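Nudix hydrolase DR_0079 (Deinococcus radiodurans, PDB 2O5F) hydrolyses nucleoside di- and triphosphates to monophosphates, with a marked preference for CDP and CTP and with magnesium as cofactor. Local coordinates at residues A[35-40]-A[117-122]; A[48-53]-A[138-143]; A[66-71]-A[87-92]. All coordinates share one frame; numbering follows the deposited sequence.

Interaction 1: residues A[35-40]-A[117-122]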
ATOM      1  N   ARG A  35      -1.469  -5.116 -10.772  1.00 22.40           N
ATOM      2  CA  ARG A  35      -1.151  -5.460  -9.388  1.00 22.62           C
ATOM      3  C   ARG A  35      -0.406  -4.355  -8.634  1.00 21.74           C
ATOM      4  O   ARG A  35       0.454  -3.667  -9.189  1.00 19.38           O
ATOM      5  CB  ARG A  35      -0.317  -6.755  -9.360  1.00 23.76           C
ATOM      6  CG  ARG A  35      -0.880  -7.841 -10.276  1.00 26.76           C
ATOM      7  CD  ARG A  35      -0.438  -9.273  -9.946  1.00 31.66           C
ATOM      8  NE  ARG A  35       0.898  -9.605 -10.406  1.00 33.54           N
ATOM      9  CZ  ARG A  35       1.312 -10.836 -10.714  1.00 32.98           C
ATOM     10  NH1 ARG A  35       0.497 -11.886 -10.620  1.00 32.26           N
ATOM     11  NH2 ARG A  35       2.554 -11.016 -11.127  1.00 31.87           N
ATOM     12  N   VAL A  36      -0.764  -4.179  -7.367  1.00 18.80           N
ATOM     13  CA  VAL A  36      -0.113  -3.199  -6.506  1.00 18.21           C
ATOM     14  C   VAL A  36       0.183  -3.869  -5.167  1.00 17.97           C
ATOM     15  O   VAL A  36      -0.320  -4.956  -4.884  1.00 20.81           O
ATOM     16  CB  VAL A  36      -1.013  -1.960  -6.241  1.00 18.41           C
ATOM     17  CG1 VAL A  36      -1.332  -1.255  -7.559  1.00 18.34           C
ATOM     18  CG2 VAL A  36      -2.299  -2.379  -5.530  1.00 20.79           C
ATOM     19  N   VAL A  37       1.013  -3.229  -4.357  1.00 19.40           N
ATOM     20  CA  VAL A  37       1.322  -3.747  -3.031  1.00 20.22           C
ATOM     21  C   VAL A  37       1.009  -2.614  -2.062  1.00 19.07           C
ATOM     22  O   VAL A  37       1.124  -1.435  -2.405  1.00 18.21           O
ATOM     23  CB  VAL A  37       2.817  -4.161  -2.880  1.00 20.50           C
ATOM     24  CG1 VAL A  37       3.057  -5.529  -3.508  1.00 23.73           C
ATOM     25  CG2 VAL A  37       3.720  -3.119  -3.535  1.00 24.33           C
ATOM     26  N   ASN A  38       0.589  -2.983  -0.860  1.00 18.09           N
ATOM     27  CA  ASN A  38       0.264  -2.016   0.170  1.00 18.92           C
ATOM     28  C   ASN A  38       0.750  -2.624   1.474  1.00 19.36           C
ATOM     29  O   ASN A  38       0.723  -3.844   1.642  1.00 22.20           O
ATOM     30  CB  ASN A  38      -1.247  -1.768   0.233  1.00 19.88           C
ATOM     31  CG  ASN A  38      -1.740  -0.853  -0.882  1.00 18.33           C
ATOM     32  OD1 ASN A  38      -1.301   0.284  -1.000  1.00 19.55           O
ATOM     33  ND2 ASN A  38      -2.655  -1.352  -1.701  1.00 20.09           N
ATOM     34  N   ALA A  39       1.223  -1.784   2.382  1.00 18.88           N
ATOM     35  CA  ALA A  39       1.691  -2.287   3.666  1.00 18.41           C
ATOM     36  C   ALA A  39       1.452  -1.265   4.751  1.00 19.05           C
ATOM     37  O   ALA A  39       1.379  -0.064   4.494  1.00 19.24           O
ATOM     38  CB  ALA A  39       3.174  -2.638   3.597  1.00 15.73           C
ATOM     39  N   PHE A  40       1.307  -1.776   5.966  1.00 18.31           N
ATOM     40  CA  PHE A  40       1.093  -0.962   7.135  1.00 18.16           C
ATOM     41  C   PHE A  40       2.222  -1.252   8.105  1.00 19.34           C
ATOM     42  O   PHE A  40       2.601  -2.406   8.298  1.00 20.27           O
ATOM     43  CB  PHE A  40      -0.236  -1.317   7.803  1.00 20.99           C
ATOM     44  CG  PHE A  40      -1.439  -0.827   7.060  1.00 21.35           C
ATOM     45  CD1 PHE A  40      -1.730   0.529   7.006  1.00 21.20           C
ATOM     46  CD2 PHE A  40      -2.290  -1.721   6.418  1.00 23.03           C
ATOM     47  CE1 PHE A  40      -2.859   0.996   6.321  1.00 22.52           C
ATOM     48  CE2 PHE A  40      -3.422  -1.264   5.727  1.00 25.09           C
ATOM     49  CZ  PHE A  40      -3.702   0.100   5.682  1.00 23.93           C
ATOM     50  N   CYS A 117      -1.433  -7.505  -2.588  1.00 22.29           N
ATOM     51  CA  CYS A 117      -1.028  -8.240  -1.421  1.00 23.26           C
ATOM     52  C   CYS A 117      -0.785  -7.106  -0.438  1.00 22.72           C
ATOM     53  O   CYS A 117      -0.159  -6.094  -0.784  1.00 21.54           O
ATOM     54  CB  CYS A 117       0.266  -9.014  -1.644  1.00 23.90           C
ATOM     55  SG  CYS A 117       0.689 -10.033  -0.218  1.00 31.92           S
ATOM     56  N   VAL A 118      -1.313  -7.271   0.769  1.00 20.94           N
ATOM     57  CA  VAL A 118      -1.162  -6.286   1.829  1.00 20.88           C
ATOM     58  C   VAL A 118      -0.253  -6.937   2.866  1.00 21.54           C
ATOM     59  O   VAL A 118      -0.449  -8.095   3.234  1.00 21.88           O
ATOM     60  CB  VAL A 118      -2.521  -5.941   2.483  1.00 19.79           C
ATOM     61  CG1 VAL A 118      -2.369  -4.751   3.426  1.00 17.88           C
ATOM     62  CG2 VAL A 118      -3.554  -5.640   1.406  1.00 20.53           C
ATOM     63  N   TYR A 119       0.748  -6.192   3.312  1.00 21.22           N
ATOM     64  CA  TYR A 119       1.709  -6.689   4.289  1.00 20.17           C
ATOM     65  C   TYR A 119       1.652  -5.883   5.568  1.00 21.52           C
ATOM     66  O   TYR A 119       1.123  -4.773   5.593  1.00 21.55           O
ATOM     67  CB  TYR A 119       3.122  -6.563   3.729  1.00 19.50           C
ATOM     68  CG  TYR A 119       3.350  -7.311   2.450  1.00 21.38           C
ATOM     69  CD1 TYR A 119       3.655  -8.674   2.462  1.00 21.89           C
ATOM     70  CD2 TYR A 119       3.263  -6.660   1.216  1.00 23.26           C
ATOM     71  CE1 TYR A 119       3.873  -9.366   1.280  1.00 24.90           C
ATOM     72  CE2 TYR A 119       3.478  -7.348   0.031  1.00 24.29           C
ATOM     73  CZ  TYR A 119       3.782  -8.695   0.070  1.00 26.20           C
ATOM     74  OH  TYR A 119       4.005  -9.373  -1.109  1.00 27.48           O
ATOM     75  N   GLU A 120       2.203  -6.445   6.635  1.00 21.32           N
ATOM     76  CA  GLU A 120       2.272  -5.725   7.894  1.00 22.84           C
ATOM     77  C   GLU A 120       3.737  -5.746   8.320  1.00 23.97           C
ATOM     78  O   GLU A 120       4.348  -6.811   8.411  1.00 24.76           O
ATOM     79  CB  GLU A 120       1.402  -6.377   8.971  1.00 25.18           C
ATOM     80  CG  GLU A 120       1.484  -5.653  10.307  1.00 26.16           C
ATOM     81  CD  GLU A 120       0.581  -6.250  11.366  1.00 28.73           C
ATOM     82  OE1 GLU A 120       0.858  -7.387  11.810  1.00 32.27           O
ATOM     83  OE2 GLU A 120      -0.410  -5.584  11.741  1.00 27.11           O
ATOM     84  N   LEU A 121       4.297  -4.563   8.545  1.00 22.84           N
ATOM     85  CA  LEU A 121       5.684  -4.410   8.969  1.00 25.42           C
ATOM     86  C   LEU A 121       5.624  -4.060  10.455  1.00 25.22           C
ATOM     87  O   LEU A 121       4.792  -3.252  10.867  1.00 26.73           O
ATOM     88  CB  LEU A 121       6.343  -3.266   8.186  1.00 28.55           C
ATOM     89  CG  LEU A 121       7.859  -3.251   7.965  1.00 32.94           C
ATOM     90  CD1 LEU A 121       8.234  -4.391   7.024  1.00 32.97           C
ATOM     91  CD2 LEU A 121       8.287  -1.912   7.348  1.00 34.65           C
ATOM     92  N   ARG A 122       6.486  -4.674  11.262  1.00 26.20           N
ATOM     93  CA  ARG A 122       6.499  -4.399  12.699  1.00 25.46           C
ATOM     94  C   ARG A 122       7.713  -3.572  13.123  1.00 24.50           C
ATOM     95  O   ARG A 122       8.856  -3.969  12.889  1.00 24.22           O
ATOM     96  CB  ARG A 122       6.487  -5.712  13.499  1.00 29.82           C
ATOM     97  CG  ARG A 122       5.329  -6.656  13.201  1.00 32.22           C
ATOM     98  CD  ARG A 122       3.992  -5.934  13.274  1.00 35.92           C
ATOM     99  NE  ARG A 122       3.849  -5.179  14.514  1.00 40.09           N
ATOM    100  CZ  ARG A 122       3.620  -5.727  15.702  1.00 42.31           C
ATOM    101  NH1 ARG A 122       3.499  -7.044  15.815  1.00 42.86           N
ATOM    102  NH2 ARG A 122       3.524  -4.958  16.776  1.00 43.31           N
TER

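Interaction 2: residues A[48-53]-A[138-143]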
ATOM      1  N   LEU A  48      -0.763   2.535  13.581  1.00 17.56           N
ATOM      2  CA  LEU A  48      -0.202   2.385  12.245  1.00 17.12           C
ATOM      3  C   LEU A  48       0.465   3.710  11.868  1.00 16.66           C
ATOM      4  O   LEU A  48      -0.073   4.777  12.163  1.00 15.24           O
ATOM      5  CB  LEU A  48      -1.322   2.063  11.246  1.00 18.27           C
ATOM      6  CG  LEU A  48      -2.276   0.911  11.588  1.00 18.71           C
ATOM      7  CD1 LEU A  48      -3.361   0.826  10.516  1.00 21.35           C
ATOM      8  CD2 LEU A  48      -1.514  -0.414  11.676  1.00 20.16           C
ATOM      9  N   TRP A  49       1.635   3.666  11.236  1.00 17.11           N
ATOM     10  CA  TRP A  49       2.281   4.920  10.857  1.00 17.86           C
ATOM     11  C   TRP A  49       1.667   5.344   9.535  1.00 17.98           C
ATOM     12  O   TRP A  49       1.883   4.713   8.498  1.00 17.27           O
ATOM     13  CB  TRP A  49       3.789   4.762  10.699  1.00 17.96           C
ATOM     14  CG  TRP A  49       4.498   6.090  10.573  1.00 20.57           C
ATOM     15  CD1 TRP A  49       4.760   6.980  11.575  1.00 22.25           C
ATOM     16  CD2 TRP A  49       4.999   6.687   9.367  1.00 21.67           C
ATOM     17  NE1 TRP A  49       5.396   8.097  11.067  1.00 21.04           N
ATOM     18  CE2 TRP A  49       5.549   7.942   9.714  1.00 20.11           C
ATOM     19  CE3 TRP A  49       5.031   6.281   8.024  1.00 20.60           C
ATOM     20  CZ2 TRP A  49       6.124   8.798   8.770  1.00 22.17           C
ATOM     21  CZ3 TRP A  49       5.611   7.137   7.078  1.00 22.13           C
ATOM     22  CH2 TRP A  49       6.146   8.380   7.464  1.00 21.90           C
ATOM     23  N   ILE A  50       0.903   6.426   9.577  1.00 16.83           N
ATOM     24  CA  ILE A  50       0.206   6.900   8.390  1.00 17.71           C
ATOM     25  C   ILE A  50       0.826   8.162   7.820  1.00 17.96           C
ATOM     26  O   ILE A  50       0.777   9.228   8.444  1.00 18.54           O
ATOM     27  CB  ILE A  50      -1.283   7.163   8.722  1.00 17.32           C
ATOM     28  CG1 ILE A  50      -1.928   5.874   9.264  1.00 18.03           C
ATOM     29  CG2 ILE A  50      -2.018   7.632   7.475  1.00 17.31           C
ATOM     30  CD1 ILE A  50      -1.857   4.692   8.289  1.00 17.70           C
ATOM     31  N   PRO A  51       1.418   8.061   6.621  1.00 17.31           N
ATOM     32  CA  PRO A  51       2.028   9.251   6.036  1.00 17.44           C
ATOM     33  C   PRO A  51       1.007  10.121   5.328  1.00 21.27           C
ATOM     34  O   PRO A  51      -0.145   9.729   5.141  1.00 20.63           O
ATOM     35  CB  PRO A  51       3.049   8.675   5.068  1.00 15.50           C
ATOM     36  CG  PRO A  51       2.386   7.425   4.578  1.00 15.23           C
ATOM     37  CD  PRO A  51       1.747   6.850   5.843  1.00 16.27           C
ATOM     38  N   ARG A  52       1.455  11.307   4.946  1.00 23.12           N
ATOM     39  CA  ARG A  52       0.635  12.261   4.228  1.00 30.03           C
ATOM     40  C   ARG A  52       1.287  12.345   2.856  1.00 30.92           C
ATOM     41  O   ARG A  52       2.406  12.847   2.724  1.00 31.79           O
ATOM     42  CB  ARG A  52       0.671  13.612   4.932  1.00 29.15           C
ATOM     43  CG  ARG A  52      -0.553  14.448   4.684  1.00 38.89           C
ATOM     44  CD  ARG A  52      -0.514  15.719   5.506  1.00 42.09           C
ATOM     45  NE  ARG A  52      -1.840  16.039   6.016  1.00 47.09           N
ATOM     46  CZ  ARG A  52      -2.508  15.276   6.871  1.00 47.19           C
ATOM     47  NH1 ARG A  52      -1.970  14.149   7.318  1.00 48.92           N
ATOM     48  NH2 ARG A  52      -3.717  15.637   7.273  1.00 49.68           N
ATOM     49  N   ARG A  53       0.586  11.802   1.862  1.00 35.15           N
ATOM     50  CA  ARG A  53       1.020  11.753   0.465  1.00 38.24           C
ATOM     51  C   ARG A  53      -0.125  12.201  -0.445  1.00 38.70           C
ATOM     52  O   ARG A  53      -0.557  11.379  -1.285  1.00 40.75           O
ATOM     53  CB  ARG A  53       1.392  10.321   0.078  1.00 39.84           C
ATOM     54  CG  ARG A  53       2.519   9.713   0.877  1.00 43.62           C
ATOM     55  CD  ARG A  53       2.595   8.216   0.637  1.00 44.82           C
ATOM     56  NE  ARG A  53       3.787   7.635   1.246  1.00 49.07           N
ATOM     57  CZ  ARG A  53       3.970   6.334   1.443  1.00 48.00           C
ATOM     58  NH1 ARG A  53       3.034   5.469   1.081  1.00 49.32           N
ATOM     59  NH2 ARG A  53       5.091   5.899   2.002  1.00 48.83           N
ATOM     60  N   GLU A 138       2.245  10.215  11.008  1.00 18.80           N
ATOM     61  CA  GLU A 138       1.915  10.103  12.412  1.00 19.52           C
ATOM     62  C   GLU A 138       1.396   8.724  12.782  1.00 19.63           C
ATOM     63  O   GLU A 138       0.816   8.010  11.958  1.00 16.43           O
ATOM     64  CB  GLU A 138       0.914  11.199  12.818  1.00 25.32           C
ATOM     65  CG  GLU A 138      -0.401  11.222  12.062  1.00 27.26           C
ATOM     66  CD  GLU A 138      -1.096  12.601  12.088  1.00 30.22           C
ATOM     67  OE1 GLU A 138      -1.298  13.185  13.182  1.00 26.28           O
ATOM     68  OE2 GLU A 138      -1.457  13.099  10.998  1.00 23.40           O
ATOM     69  N   TRP A 139       1.655   8.332  14.023  1.00 17.10           N
ATOM     70  CA  TRP A 139       1.182   7.045  14.505  1.00 19.87           C
ATOM     71  C   TRP A 139      -0.270   7.270  14.899  1.00 21.08           C
ATOM     72  O   TRP A 139      -0.581   8.146  15.708  1.00 22.07           O
ATOM     73  CB  TRP A 139       2.008   6.583  15.704  1.00 19.86           C
ATOM     74  CG  TRP A 139       3.413   6.186  15.331  1.00 17.79           C
ATOM     75  CD1 TRP A 139       4.530   6.943  15.435  1.00 18.64           C
ATOM     76  CD2 TRP A 139       3.828   4.918  14.798  1.00 19.00           C
ATOM     77  NE1 TRP A 139       5.631   6.227  15.001  1.00 21.07           N
ATOM     78  CE2 TRP A 139       5.224   4.981  14.609  1.00 19.52           C
ATOM     79  CE3 TRP A 139       3.149   3.737  14.465  1.00 19.53           C
ATOM     80  CZ2 TRP A 139       5.962   3.903  14.105  1.00 18.06           C
ATOM     81  CZ3 TRP A 139       3.881   2.663  13.960  1.00 17.77           C
ATOM     82  CH2 TRP A 139       5.276   2.756  13.788  1.00 16.08           C
ATOM     83  N   LEU A 140      -1.157   6.490  14.309  1.00 19.99           N
ATOM     84  CA  LEU A 140      -2.569   6.640  14.583  1.00 21.99           C
ATOM     85  C   LEU A 140      -3.230   5.299  14.773  1.00 22.09           C
ATOM     86  O   LEU A 140      -2.850   4.305  14.152  1.00 21.52           O
ATOM     87  CB  LEU A 140      -3.267   7.347  13.421  1.00 23.62           C
ATOM     88  CG  LEU A 140      -2.854   8.758  13.008  1.00 24.78           C
ATOM     89  CD1 LEU A 140      -3.566   9.096  11.706  1.00 22.58           C
ATOM     90  CD2 LEU A 140      -3.201   9.769  14.099  1.00 25.03           C
ATOM     91  N   THR A 141      -4.226   5.279  15.642  1.00 23.01           N
ATOM     92  CA  THR A 141      -4.975   4.064  15.873  1.00 22.84           C
ATOM     93  C   THR A 141      -5.921   3.947  14.684  1.00 22.64           C
ATOM     94  O   THR A 141      -6.308   4.951  14.091  1.00 19.93           O
ATOM     95  CB  THR A 141      -5.799   4.162  17.152  1.00 23.54           C
ATOM     96  OG1 THR A 141      -6.795   5.183  16.999  1.00 21.54           O
ATOM     97  CG2 THR A 141      -4.899   4.512  18.321  1.00 25.92           C
ATOM     98  N   PRO A 142      -6.289   2.719  14.307  1.00 21.25           N
ATOM     99  CA  PRO A 142      -7.203   2.541  13.175  1.00 22.79           C
ATOM    100  C   PRO A 142      -8.512   3.299  13.387  1.00 21.58           C
ATOM    101  O   PRO A 142      -9.102   3.811  12.439  1.00 19.98           O
ATOM    102  CB  PRO A 142      -7.411   1.038  13.138  1.00 23.66           C
ATOM    103  CG  PRO A 142      -6.055   0.526  13.570  1.00 24.08           C
ATOM    104  CD  PRO A 142      -5.726   1.428  14.739  1.00 24.05           C
ATOM    105  N   GLU A 143      -8.958   3.364  14.641  1.00 21.94           N
ATOM    106  CA  GLU A 143     -10.199   4.061  14.989  1.00 21.87           C
ATOM    107  C   GLU A 143     -10.142   5.548  14.641  1.00 17.90           C
ATOM    108  O   GLU A 143     -11.062   6.098  14.021  1.00 18.08           O
ATOM    109  CB  GLU A 143     -10.478   3.919  16.487  1.00 26.09           C
ATOM    110  CG  GLU A 143     -11.756   4.608  16.936  1.00 32.34           C
ATOM    111  CD  GLU A 143     -11.891   4.667  18.446  1.00 37.82           C
ATOM    112  OE1 GLU A 143     -11.175   5.471  19.081  1.00 41.42           O
ATOM    113  OE2 GLU A 143     -12.708   3.898  18.997  1.00 40.47           O
TER
HETATM  114  O   HOH W   1      -0.183  11.979   8.676  1.00 19.11           O

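Interaction 3: residues A[66-71]-A[87-92]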
ATOM      1  N   VAL A  66      -1.456   4.611   2.878  1.00 17.37           N
ATOM      2  CA  VAL A  66      -0.886   3.447   3.553  1.00 18.22           C
ATOM      3  C   VAL A  66       0.572   3.802   3.843  1.00 17.56           C
ATOM      4  O   VAL A  66       1.140   4.710   3.221  1.00 16.71           O
ATOM      5  CB  VAL A  66      -0.902   2.171   2.651  1.00 19.06           C
ATOM      6  CG1 VAL A  66      -2.327   1.680   2.445  1.00 20.30           C
ATOM      7  CG2 VAL A  66      -0.252   2.482   1.300  1.00 19.98           C
ATOM      8  N   SER A  67       1.184   3.078   4.775  1.00 16.82           N
ATOM      9  CA  SER A  67       2.582   3.315   5.134  1.00 17.64           C
ATOM     10  C   SER A  67       3.507   3.175   3.925  1.00 17.57           C
ATOM     11  O   SER A  67       4.398   4.001   3.711  1.00 16.44           O
ATOM     12  CB  SER A  67       3.025   2.318   6.208  1.00 19.09           C
ATOM     13  OG  SER A  67       2.136   2.336   7.328  1.00 21.12           O
ATOM     14  N   VAL A  68       3.290   2.114   3.151  1.00 20.46           N
ATOM     15  CA  VAL A  68       4.096   1.820   1.958  1.00 22.06           C
ATOM     16  C   VAL A  68       3.158   1.306   0.872  1.00 21.62           C
ATOM     17  O   VAL A  68       2.363   0.405   1.117  1.00 19.56           O
ATOM     18  CB  VAL A  68       5.119   0.686   2.211  1.00 24.12           C
ATOM     19  CG1 VAL A  68       6.121   0.638   1.069  1.00 27.09           C
ATOM     20  CG2 VAL A  68       5.805   0.874   3.542  1.00 26.00           C
ATOM     21  N   GLY A  69       3.251   1.859  -0.331  1.00 21.19           N
ATOM     22  CA  GLY A  69       2.380   1.381  -1.389  1.00 21.88           C
ATOM     23  C   GLY A  69       2.821   1.767  -2.782  1.00 23.54           C
ATOM     24  O   GLY A  69       3.378   2.842  -2.988  1.00 23.80           O
ATOM     25  N   GLY A  70       2.571   0.888  -3.747  1.00 23.05           N
ATOM     26  CA  GLY A  70       2.948   1.192  -5.114  1.00 22.93           C
ATOM     27  C   GLY A  70       2.643   0.058  -6.066  1.00 22.74           C
ATOM     28  O   GLY A  70       2.384  -1.071  -5.644  1.00 21.23           O
ATOM     29  N   ALA A  71       2.689   0.358  -7.360  1.00 23.18           N
ATOM     30  CA  ALA A  71       2.417  -0.638  -8.379  1.00 23.63           C
ATOM     31  C   ALA A  71       3.566  -1.628  -8.517  1.00 25.02           C
ATOM     32  O   ALA A  71       4.729  -1.273  -8.334  1.00 24.01           O
ATOM     33  CB  ALA A  71       2.156   0.051  -9.721  1.00 26.45           C
ATOM     34  N   ARG A  87      11.909   0.583   0.683  1.00 26.45           N
ATOM     35  CA  ARG A  87      13.179   1.284   0.761  1.00 30.17           C
ATOM     36  C   ARG A  87      13.159   2.653   0.088  1.00 30.62           C
ATOM     37  O   ARG A  87      13.791   3.584   0.577  1.00 30.02           O
ATOM     38  CB  ARG A  87      14.305   0.419   0.198  1.00 33.20           C
ATOM     39  CG  ARG A  87      14.192   0.086  -1.260  1.00 39.81           C
ATOM     40  CD  ARG A  87      15.065  -1.116  -1.557  1.00 44.68           C
ATOM     41  NE  ARG A  87      16.390  -0.983  -0.961  1.00 47.28           N
ATOM     42  CZ  ARG A  87      17.230  -2.001  -0.801  1.00 49.78           C
ATOM     43  NH1 ARG A  87      16.871  -3.220  -1.192  1.00 49.56           N
ATOM     44  NH2 ARG A  87      18.424  -1.803  -0.253  1.00 50.54           N
ATOM     45  N   GLU A  88      12.425   2.800  -1.013  1.00 31.84           N
ATOM     46  CA  GLU A  88      12.386   4.100  -1.673  1.00 33.33           C
ATOM     47  C   GLU A  88      11.475   5.125  -0.995  1.00 31.39           C
ATOM     48  O   GLU A  88      11.709   6.323  -1.109  1.00 32.45           O
ATOM     49  CB  GLU A  88      11.985   3.956  -3.142  1.00 37.81           C
ATOM     50  CG  GLU A  88      10.555   3.529  -3.367  1.00 44.24           C
ATOM     51  CD  GLU A  88      10.172   3.529  -4.840  1.00 48.03           C
ATOM     52  OE1 GLU A  88       9.027   3.143  -5.151  1.00 49.88           O
ATOM     53  OE2 GLU A  88      11.010   3.917  -5.685  1.00 51.20           O
ATOM     54  N   GLU A  89      10.445   4.669  -0.287  1.00 29.24           N
ATOM     55  CA  GLU A  89       9.535   5.593   0.379  1.00 26.62           C
ATOM     56  C   GLU A  89       9.834   5.788   1.866  1.00 25.46           C
ATOM     57  O   GLU A  89       9.717   6.899   2.383  1.00 21.98           O
ATOM     58  CB  GLU A  89       8.082   5.123   0.231  1.00 30.30           C
ATOM     59  CG  GLU A  89       7.622   4.887  -1.210  1.00 35.35           C
ATOM     60  CD  GLU A  89       6.169   4.442  -1.299  1.00 40.55           C
ATOM     61  OE1 GLU A  89       5.782   3.488  -0.581  1.00 39.43           O
ATOM     62  OE2 GLU A  89       5.414   5.034  -2.103  1.00 43.36           O
ATOM     63  N   LEU A  90      10.218   4.717   2.553  1.00 22.61           N
ATOM     64  CA  LEU A  90      10.475   4.809   3.990  1.00 24.57           C
ATOM     65  C   LEU A  90      11.920   4.563   4.382  1.00 23.00           C
ATOM     66  O   LEU A  90      12.259   4.646   5.562  1.00 24.83           O
ATOM     67  CB  LEU A  90       9.593   3.802   4.739  1.00 24.29           C
ATOM     68  CG  LEU A  90       8.068   3.850   4.579  1.00 26.84           C
ATOM     69  CD1 LEU A  90       7.441   2.874   5.582  1.00 26.30           C
ATOM     70  CD2 LEU A  90       7.540   5.260   4.841  1.00 22.48           C
ATOM     71  N   ASN A  91      12.769   4.277   3.398  1.00 23.39           N
ATOM     72  CA  ASN A  91      14.174   3.980   3.653  1.00 23.68           C
ATOM     73  C   ASN A  91      14.266   2.836   4.645  1.00 25.09           C
ATOM     74  O   ASN A  91      15.096   2.849   5.555  1.00 24.97           O
ATOM     75  CB  ASN A  91      14.912   5.201   4.209  1.00 22.84           C
ATOM     76  CG  ASN A  91      15.165   6.245   3.154  1.00 24.17           C
ATOM     77  OD1 ASN A  91      14.653   7.362   3.229  1.00 26.35           O
ATOM     78  ND2 ASN A  91      15.952   5.884   2.154  1.00 23.29           N
ATOM     79  N   VAL A  92      13.391   1.856   4.466  1.00 26.99           N
ATOM     80  CA  VAL A  92      13.355   0.693   5.334  1.00 28.29           C
ATOM     81  C   VAL A  92      13.725  -0.575   4.573  1.00 28.79           C
ATOM     82  O   VAL A  92      13.299  -0.782   3.437  1.00 27.73           O
ATOM     83  CB  VAL A  92      11.950   0.499   5.950  1.00 29.01           C
ATOM     84  CG1 VAL A  92      11.893  -0.803   6.723  1.00 31.73           C
ATOM     85  CG2 VAL A  92      11.624   1.672   6.876  1.00 30.26           C
TER

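Interaction 1: residues A[35-40]-A[117-122]
F40 and Y119 bury more surface than any other residues of this contact, and they do so on opposite faces of two neighbouring parallel strands, with N38 as the third main contributor. F40 N donates to Y119 O (3.0 Å), and F40 O receives L121 N (2.8 Å) at an almost straight 173°, so F40 straddles E120. N38 does the same around V118: its N reaches C117 O at 3.2 Å, while its O takes Y119 N at 2.9 Å. Two residues of 35-40 thus each bond to both neighbours of the residue they face, the pattern that defines parallel pairing. The CA of V118 also approaches N38 O at 3.1 Å, a CA-H...O contact that gives this carbonyl a second partner.

On the face carrying V37, A39 and Y119, the tyrosine has CG anti to the carbonyl carbon (chi1 -59°), which turns the ring back along the strand toward V37. Y119 CE2, at the ring edge, meets V37 CG1 at 4.0 Å, and Y119 CB lies 3.9 Å from A39 CB. F82 stacks on this ring. On the other face the ring of F40 approaches V118 CG1 obliquely through F40 CD2, at 4.3 Å.

The chemistry is therefore divided: directional backbone bonds fix the register in the middle of the mixed sheet, whereas side chain to side chain the contacts across the strands are apolar. Helix 78-90 packs on the face of V37, A39 and Y119, and helix 159-166 on that of N38, F40 and V118, consistent with the Nudix alpha/beta fold.

Interaction 2: residues A[48-53]-A[138-143]
W49 and W139 face each other as a non-hydrogen-bonded antiparallel pair, flanked by two hydrogen-bonded pairs, L48 with L140 and I50 with E138. The backbone bonds are L48 N to L140 O at 2.8 Å and its return from L140 N to L48 O, then I50 N to E138 O at 2.9 Å and E138 N to I50 O. The last of these is the most bent, with its donor above the carbonyl plane.

The aromatic contact is T-shaped: an edge of W49 points at the face of W139, with five-membered ring centroids 4.8 Å apart and planes at 65°. W49 CG lies anti to the backbone N (chi1 -169°), which carries W49 CD1 over the W139 ring, 3.6 Å from W139 NE1. W49 CB adds a CH-pi contact, 3.8 Å from the centroid of the W139 six-membered ring and close to its normal. W139 NE1 in turn donates to T126 OG1. Replacing W139 by an alanine is likely to leave W49 CD1 and CB without the ring face they rest on, and T126 OG1 without its indole N-H.

Charged and apolar contacts occupy the other face. E138 OE2 is held mainly by a salt bridge to R148 of helix 142-151; its bridge to R52 NH1 is long, 3.9 Å. A water donates to both E138 OE2 and I50 O. L48 CD1 touches P142 CG at 4.1 Å, just where helix 142-151 begins.

The two-stranded ribbon packs against both helices and the central sheet: W49 on L90 of helix 78-90, I50 on L145 of helix 142-151, and L48 on F40 of strand 35-42.

Interaction 3: residues A[66-71]-A[87-92]
Strand 68-71 passes the C-terminal end of helix 78-90 with V68 CA and E89 CA as the nearest pair, 6.8 Å apart, and the two backbones meet through side chains rather than directly. E89 holds the strand by a single hydrogen bond: G69 N donates to E89 OE1 at 3.0 Å with an N-H...O angle of 156°, on the syn lone pair of that oxygen. The side chain can span this gap because it runs extended beyond CG (chi2 -179°). E89 OE1 also lies 3.3 Å from V68 CG1, so a methyl group borders the carboxylate.

One residue further on, L90 supplies the apolar half. L90 CD1 approaches V68 CG2 at 3.3 Å, shorter than a normal carbon contact, so the exact value is doubtful although the packing is clearly close. L90 CD2 lies 3.6 Å from S67 O, where S67 and V68 together face A39 as a classic beta bulge.

E89 OE2 and G69 O, 3.1 Å apart, are not hydrogen-bonded, and E85 OE2 is close by as well; a cation could bind among these oxygens. That fits the probable magnesium-binding role of E85 and E89 in the Nudix box: G69 N probably helps to fix the turn of the E89 carboxylate, and its second oxygen is set among other oxygens suited to a metal.

Among the contact segments, 35-40 comes first from the N terminus, followed by 48-53 and then 66-71. The first loop to close is that of interaction 3, where the chain returns through helix 78-90 to bring 87-92 against 66-71, and it lies wholly within the loops of both other contacts. Interaction 1 closes next, when 117-122 joins 35-40, and interaction 2 last, when 138-143 reaches 48-53; these two loops cross. A39 N to V68 O (2.8 Å) ties interaction 1 to interaction 3, and W49 O to S67 OG (2.7 Å) ties interaction 2 to it. Central sheet, Nudix-box helix and outlying two-stranded ribbon are thereby joined.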